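Local coordinates for protein digeranylgeranylglycerophospholipid reductase (Sulfolobus acidocaldarius, PDB 3ATQ) that uses FAD to hydrogenate the double bonds of the geranylgeranyl chains of archaeal membrane lipid precursors, turning unsaturated archaeols into saturated ones, at residues Val294-Gly299 against Ala343-Leu348. Sequence-based numbering, arbitrary orientation.
Sequences VNPVHG and AKQASL. With C14 (tetradecane), chain C; FDA (dihydroflavine-adenine dinucleotide), chain B.
L348 packs across P296 and V297 at about right angles: its CB lies 3.7 Å from P296 CD, its CD2 3.7 Å from V297 CG2. The P296 ring rests on the helix backbone, CG 3.4 Å from Q345 O. Q345 lays CG against P296 CD (3.9 Å) and runs extended past V294, its end held by Y337 at OE1 and F292 O at NE2. The other L348 methyl, CD1, lies 3.3 Å from N295 ND2. CG anti to the backbone N (chi1 -175°) turns the N295 amide back over its loop; OD1 accepts from V297 N (2.9 Å), closing an Asx turn, and from H298 N (3.0 Å), straighter at the hydrogen but from above the carbonyl plane, making an Asx motif. N295 CG lies 3.4 Å above the centre of the H298 ring, with tetradecane C03 over the opposite face, near CD2. ND2 bonds to Y341 OH, so N295 links two lipid-binding residues. Replacing N295 by alanine is likely to cost both loop amides their acceptor and Y341 OH a partner, and to open a gap beside L348 CD1. The buried contact sets helix 332-357 against the loop between strand 284-286 and helix 302-322, with strand 261-271 beside V294 and helix 410-425 touching A343.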
ATOM      1  N   VAL A 294      -1.186  -0.119   2.400  1.00 23.82           N
ATOM      2  CA  VAL A 294      -0.283  -1.048   1.674  1.00 24.17           C
ATOM      3  C   VAL A 294      -0.391  -2.481   2.221  1.00 24.60           C
ATOM      4  O   VAL A 294      -0.494  -2.679   3.443  1.00 23.19           O
ATOM      5  CB  VAL A 294       1.195  -0.579   1.797  1.00 24.32           C
ATOM      6  CG1 VAL A 294       2.122  -1.537   1.105  1.00 23.68           C
ATOM      7  CG2 VAL A 294       1.388   0.826   1.210  1.00 26.08           C
ATOM      8  N   ASN A 295      -0.360  -3.476   1.326  1.00 23.72           N
ATOM      9  CA  ASN A 295      -0.317  -4.897   1.754  1.00 24.45           C
ATOM     10  C   ASN A 295       0.914  -5.148   2.654  1.00 23.71           C
ATOM     11  O   ASN A 295       2.043  -4.983   2.205  1.00 24.02           O
ATOM     12  CB  ASN A 295      -0.272  -5.812   0.508  1.00 24.51           C
ATOM     13  CG  ASN A 295      -0.343  -7.306   0.855  1.00 26.22           C
ATOM     14  OD1 ASN A 295       0.542  -7.852   1.536  1.00 25.42           O
ATOM     15  ND2 ASN A 295      -1.391  -7.974   0.367  1.00 26.61           N
ATOM     16  N   PRO A 296       0.710  -5.562   3.914  1.00 23.80           N
ATOM     17  CA  PRO A 296       1.870  -5.638   4.808  1.00 24.34           C
ATOM     18  C   PRO A 296       2.872  -6.771   4.505  1.00 24.72           C
ATOM     19  O   PRO A 296       4.023  -6.693   4.964  1.00 25.42           O
ATOM     20  CB  PRO A 296       1.219  -5.898   6.179  1.00 24.08           C
ATOM     21  CG  PRO A 296      -0.147  -5.298   6.044  1.00 24.37           C
ATOM     22  CD  PRO A 296      -0.546  -5.743   4.664  1.00 23.29           C
ATOM     23  N   VAL A 297       2.430  -7.806   3.792  1.00 25.79           N
ATOM     24  CA  VAL A 297       3.323  -8.945   3.451  1.00 27.52           C
ATOM     25  C   VAL A 297       4.155  -8.712   2.182  1.00 28.79           C
ATOM     26  O   VAL A 297       5.381  -8.957   2.186  1.00 30.90           O
ATOM     27  CB  VAL A 297       2.593 -10.290   3.401  1.00 27.62           C
ATOM     28  CG1 VAL A 297       3.490 -11.391   2.808  1.00 28.56           C
ATOM     29  CG2 VAL A 297       2.201 -10.714   4.815  1.00 27.97           C
ATOM     30  N   HIS A 298       3.528  -8.234   1.114  1.00 28.70           N
ATOM     31  CA  HIS A 298       4.282  -7.995  -0.122  1.00 28.42           C
ATOM     32  C   HIS A 298       4.585  -6.530  -0.461  1.00 27.65           C
ATOM     33  O   HIS A 298       5.399  -6.265  -1.343  1.00 28.39           O
ATOM     34  CB  HIS A 298       3.703  -8.774  -1.322  1.00 28.89           C
ATOM     35  CG  HIS A 298       2.356  -8.318  -1.777  1.00 29.99           C
ATOM     36  ND1 HIS A 298       1.323  -9.196  -2.035  1.00 32.05           N
ATOM     37  CD2 HIS A 298       1.874  -7.082  -2.044  1.00 28.65           C
ATOM     38  CE1 HIS A 298       0.261  -8.518  -2.440  1.00 31.66           C
ATOM     39  NE2 HIS A 298       0.570  -7.233  -2.456  1.00 34.66           N
ATOM     40  N   GLY A 299       3.950  -5.584   0.231  1.00 26.17           N
ATOM     41  CA  GLY A 299       4.323  -4.159   0.091  1.00 25.35           C
ATOM     42  C   GLY A 299       3.648  -3.501  -1.104  1.00 24.37           C
ATOM     43  O   GLY A 299       3.926  -2.357  -1.429  1.00 24.52           O
ATOM     44  N   ALA A 343      -9.489  -5.633   6.705  1.00 25.15           N
ATOM     45  CA  ALA A 343      -9.436  -6.840   7.531  1.00 25.16           C
ATOM     46  C   ALA A 343      -8.326  -7.799   7.073  1.00 25.52           C
ATOM     47  O   ALA A 343      -7.567  -8.329   7.902  1.00 25.55           O
ATOM     48  CB  ALA A 343     -10.788  -7.535   7.560  1.00 25.80           C
ATOM     49  N   LYS A 344      -8.198  -7.973   5.756  1.00 25.08           N
ATOM     50  CA  LYS A 344      -7.070  -8.701   5.174  1.00 25.58           C
ATOM     51  C   LYS A 344      -5.713  -8.113   5.617  1.00 25.37           C
ATOM     52  O   LYS A 344      -4.817  -8.863   6.049  1.00 24.85           O
ATOM     53  CB  LYS A 344      -7.192  -8.692   3.637  1.00 25.06           C
ATOM     54  CG  LYS A 344      -5.936  -9.178   2.911  1.00 30.50           C
ATOM     55  CD  LYS A 344      -6.233  -9.528   1.451  1.00 34.61           C
ATOM     56  CE  LYS A 344      -6.224  -8.303   0.561  1.00 37.24           C
ATOM     57  NZ  LYS A 344      -6.700  -8.572  -0.835  1.00 40.50           N
ATOM     58  N   GLN A 345      -5.561  -6.788   5.506  1.00 24.00           N
ATOM     59  CA  GLN A 345      -4.319  -6.128   5.926  1.00 23.98           C
ATOM     60  C   GLN A 345      -3.993  -6.437   7.372  1.00 23.79           C
ATOM     61  O   GLN A 345      -2.838  -6.650   7.681  1.00 23.09           O
ATOM     62  CB  GLN A 345      -4.401  -4.604   5.819  1.00 23.69           C
ATOM     63  CG  GLN A 345      -4.062  -4.028   4.489  1.00 24.78           C
ATOM     64  CD  GLN A 345      -4.188  -2.516   4.558  1.00 23.44           C
ATOM     65  OE1 GLN A 345      -5.237  -1.983   4.258  1.00 26.59           O
ATOM     66  NE2 GLN A 345      -3.154  -1.842   5.059  1.00 23.63           N
ATOM     67  N   ALA A 346      -4.993  -6.432   8.254  1.00 23.66           N
ATOM     68  CA  ALA A 346      -4.727  -6.718   9.679  1.00 24.30           C
ATOM     69  C   ALA A 346      -4.133  -8.120   9.883  1.00 24.62           C
ATOM     70  O   ALA A 346      -3.158  -8.300  10.624  1.00 24.53           O
ATOM     71  CB  ALA A 346      -5.997  -6.567  10.510  1.00 25.03           C
ATOM     72  N   SER A 347      -4.763  -9.117   9.260  1.00 24.94           N
ATOM     73  CA  SER A 347      -4.265 -10.491   9.288  1.00 25.31           C
ATOM     74  C   SER A 347      -2.833 -10.567   8.731  1.00 24.78           C
ATOM     75  O   SER A 347      -1.970 -11.255   9.279  1.00 23.39           O
ATOM     76  CB  SER A 347      -5.244 -11.385   8.521  1.00 26.29           C
ATOM     77  OG  SER A 347      -4.701 -12.660   8.267  1.00 30.62           O
ATOM     78  N   LEU A 348      -2.581  -9.846   7.635  1.00 22.78           N
ATOM     79  CA  LEU A 348      -1.281  -9.845   7.019  1.00 23.66           C
ATOM     80  C   LEU A 348      -0.210  -9.107   7.826  1.00 23.61           C
ATOM     81  O   LEU A 348       0.993  -9.392   7.660  1.00 24.24           O
ATOM     82  CB  LEU A 348      -1.378  -9.264   5.591  1.00 22.82           C
ATOM     83  CG  LEU A 348      -2.046 -10.215   4.590  1.00 25.18           C
ATOM     84  CD1 LEU A 348      -2.097  -9.578   3.210  1.00 25.71           C
ATOM     85  CD2 LEU A 348      -1.349 -11.582   4.519  1.00 27.23           C
TER
HETATM   86  C01 C14 C 502       2.013  -7.593  -7.479  1.00 50.80           C
HETATM   87  C02 C14 C 502       2.336  -6.606  -6.372  1.00 49.13           C
HETATM   88  C03 C14 C 502       3.646  -6.956  -5.676  1.00 49.33           C
HETATM   89  C04 C14 C 502       4.649  -5.824  -5.815  1.00 47.58           C
HETATM   90  C05 C14 C 502       4.980  -5.167  -4.487  1.00 46.77           C
HETATM   91  C06 C14 C 502       6.372  -4.546  -4.524  1.00 45.18           C
HETATM   92  C07 C14 C 502       6.613  -3.692  -3.279  1.00 44.72           C
HETATM   93  C08 C14 C 502       8.092  -3.441  -3.007  1.00 44.15           C
HETATM   94  C09 C14 C 502       8.394  -3.193  -1.525  1.00 44.59           C
HETATM   95  C10 C14 C 502       8.636  -4.496  -0.771  1.00 45.14           C
HETATM   96  C11 C14 C 502       8.736  -4.297   0.735  1.00 46.24           C
HETATM   97  C12 C14 C 502       7.635  -5.036   1.507  1.00 46.81           C
HETATM   98  C13 C14 C 502       8.088  -6.380   2.073  1.00 46.62           C
HETATM   99  C14 C14 C 502       7.539  -6.659   3.460  1.00 49.62           C
HETATM  100  PA  FDA B 501       1.580   8.750  -3.889  1.00 22.30           P
HETATM  101  O1A FDA B 501       2.808   9.101  -3.076  1.00 23.62           O
HETATM  102  O2A FDA B 501       1.728   8.033  -5.193  1.00 22.86           O
HETATM  103  O5B FDA B 501       0.859  10.154  -4.174  1.00 21.68           O
HETATM  104  C5B FDA B 501       0.791  11.214  -3.212  1.00 22.40           C
HETATM  105  C4B FDA B 501       0.723  12.536  -3.975  1.00 22.87           C
HETATM  106  O4B FDA B 501       0.442  13.591  -3.056  1.00 23.69           O
HETATM  107  C3B FDA B 501       2.039  12.894  -4.659  1.00 24.22           C
HETATM  108  O3B FDA B 501       1.807  13.027  -6.080  1.00 24.12           O
HETATM  109  C2B FDA B 501       2.488  14.206  -4.006  1.00 23.59           C
HETATM  110  O2B FDA B 501       3.024  15.132  -4.966  1.00 24.57           O
HETATM  111  C1B FDA B 501       1.190  14.757  -3.448  1.00 25.67           C
HETATM  112  N9A FDA B 501       1.285  15.554  -2.210  1.00 23.95           N
HETATM  113  C8A FDA B 501       1.838  15.176  -1.040  1.00 23.78           C
HETATM  114  N7A FDA B 501       1.628  16.175  -0.131  1.00 25.93           N
HETATM  115  C5A FDA B 501       0.925  17.152  -0.752  1.00 25.43           C
HETATM  116  C6A FDA B 501       0.432  18.392  -0.344  1.00 27.58           C
HETATM  117  N6A FDA B 501       0.652  18.831   0.921  1.00 27.70           N
HETATM  118  N1A FDA B 501      -0.262  19.145  -1.242  1.00 28.42           N
HETATM  119  C2A FDA B 501      -0.471  18.734  -2.513  1.00 26.67           C
HETATM  120  N3A FDA B 501       0.017  17.553  -2.920  1.00 25.10           N
HETATM  121  C4A FDA B 501       0.700  16.749  -2.058  1.00 24.72           C
HETATM  122  N1  FDA B 501       2.941  -0.888  -4.871  1.00 20.95           N
HETATM  123  C2  FDA B 501       2.492  -1.671  -5.871  1.00 22.45           C
HETATM  124  O2  FDA B 501       1.250  -1.815  -5.983  1.00 21.68           O
HETATM  125  N3  FDA B 501       3.331  -2.310  -6.725  1.00 23.35           N
HETATM  126  C4  FDA B 501       4.675  -2.220  -6.658  1.00 25.60           C
HETATM  127  O4  FDA B 501       5.446  -2.812  -7.469  1.00 25.37           O
HETATM  128  C4X FDA B 501       5.246  -1.376  -5.591  1.00 23.51           C
HETATM  129  N5  FDA B 501       6.570  -1.219  -5.377  1.00 24.26           N
HETATM  130  C5X FDA B 501       7.040  -0.216  -4.598  1.00 23.50           C
HETATM  131  C6  FDA B 501       8.393   0.128  -4.650  1.00 25.51           C
HETATM  132  C7  FDA B 501       8.898   1.196  -3.905  1.00 24.03           C
HETATM  133  C7M FDA B 501      10.381   1.536  -4.027  1.00 24.94           C
HETATM  134  C8  FDA B 501       8.030   1.918  -3.079  1.00 22.87           C
HETATM  135  C8M FDA B 501       8.525   3.112  -2.269  1.00 22.61           C
HETATM  136  C9  FDA B 501       6.656   1.576  -3.032  1.00 22.20           C
HETATM  137  C9A FDA B 501       6.157   0.506  -3.775  1.00 21.88           C
HETATM  138  N10 FDA B 501       4.776   0.148  -3.717  1.00 22.88           N
HETATM  139  C10 FDA B 501       4.269  -0.698  -4.705  1.00 23.23           C
HETATM  140  C1' FDA B 501       3.848   1.064  -3.015  1.00 21.28           C
HETATM  141  C2' FDA B 501       3.124   2.036  -3.965  1.00 20.65           C
HETATM  142  O2' FDA B 501       4.091   2.719  -4.767  1.00 21.73           O
HETATM  143  C3' FDA B 501       2.362   3.049  -3.117  1.00 19.12           C
HETATM  144  O3' FDA B 501       1.704   2.313  -2.059  1.00 19.93           O
HETATM  145  C4' FDA B 501       1.293   3.833  -3.886  1.00 20.00           C
HETATM  146  O4' FDA B 501       1.838   4.437  -5.058  1.00 21.48           O
HETATM  147  C5' FDA B 501       0.716   4.920  -2.958  1.00 21.30           C
HETATM  148  O5' FDA B 501      -0.205   5.743  -3.687  1.00 21.51           O
HETATM  149  P   FDA B 501      -0.740   7.125  -3.061  1.00 19.14           P
HETATM  150  O1P FDA B 501      -1.653   7.818  -4.025  1.00 20.71           O
HETATM  151  O2P FDA B 501      -1.201   6.808  -1.650  1.00 17.39           O
HETATM  152  O3P FDA B 501       0.613   8.012  -2.833  1.00 19.04           O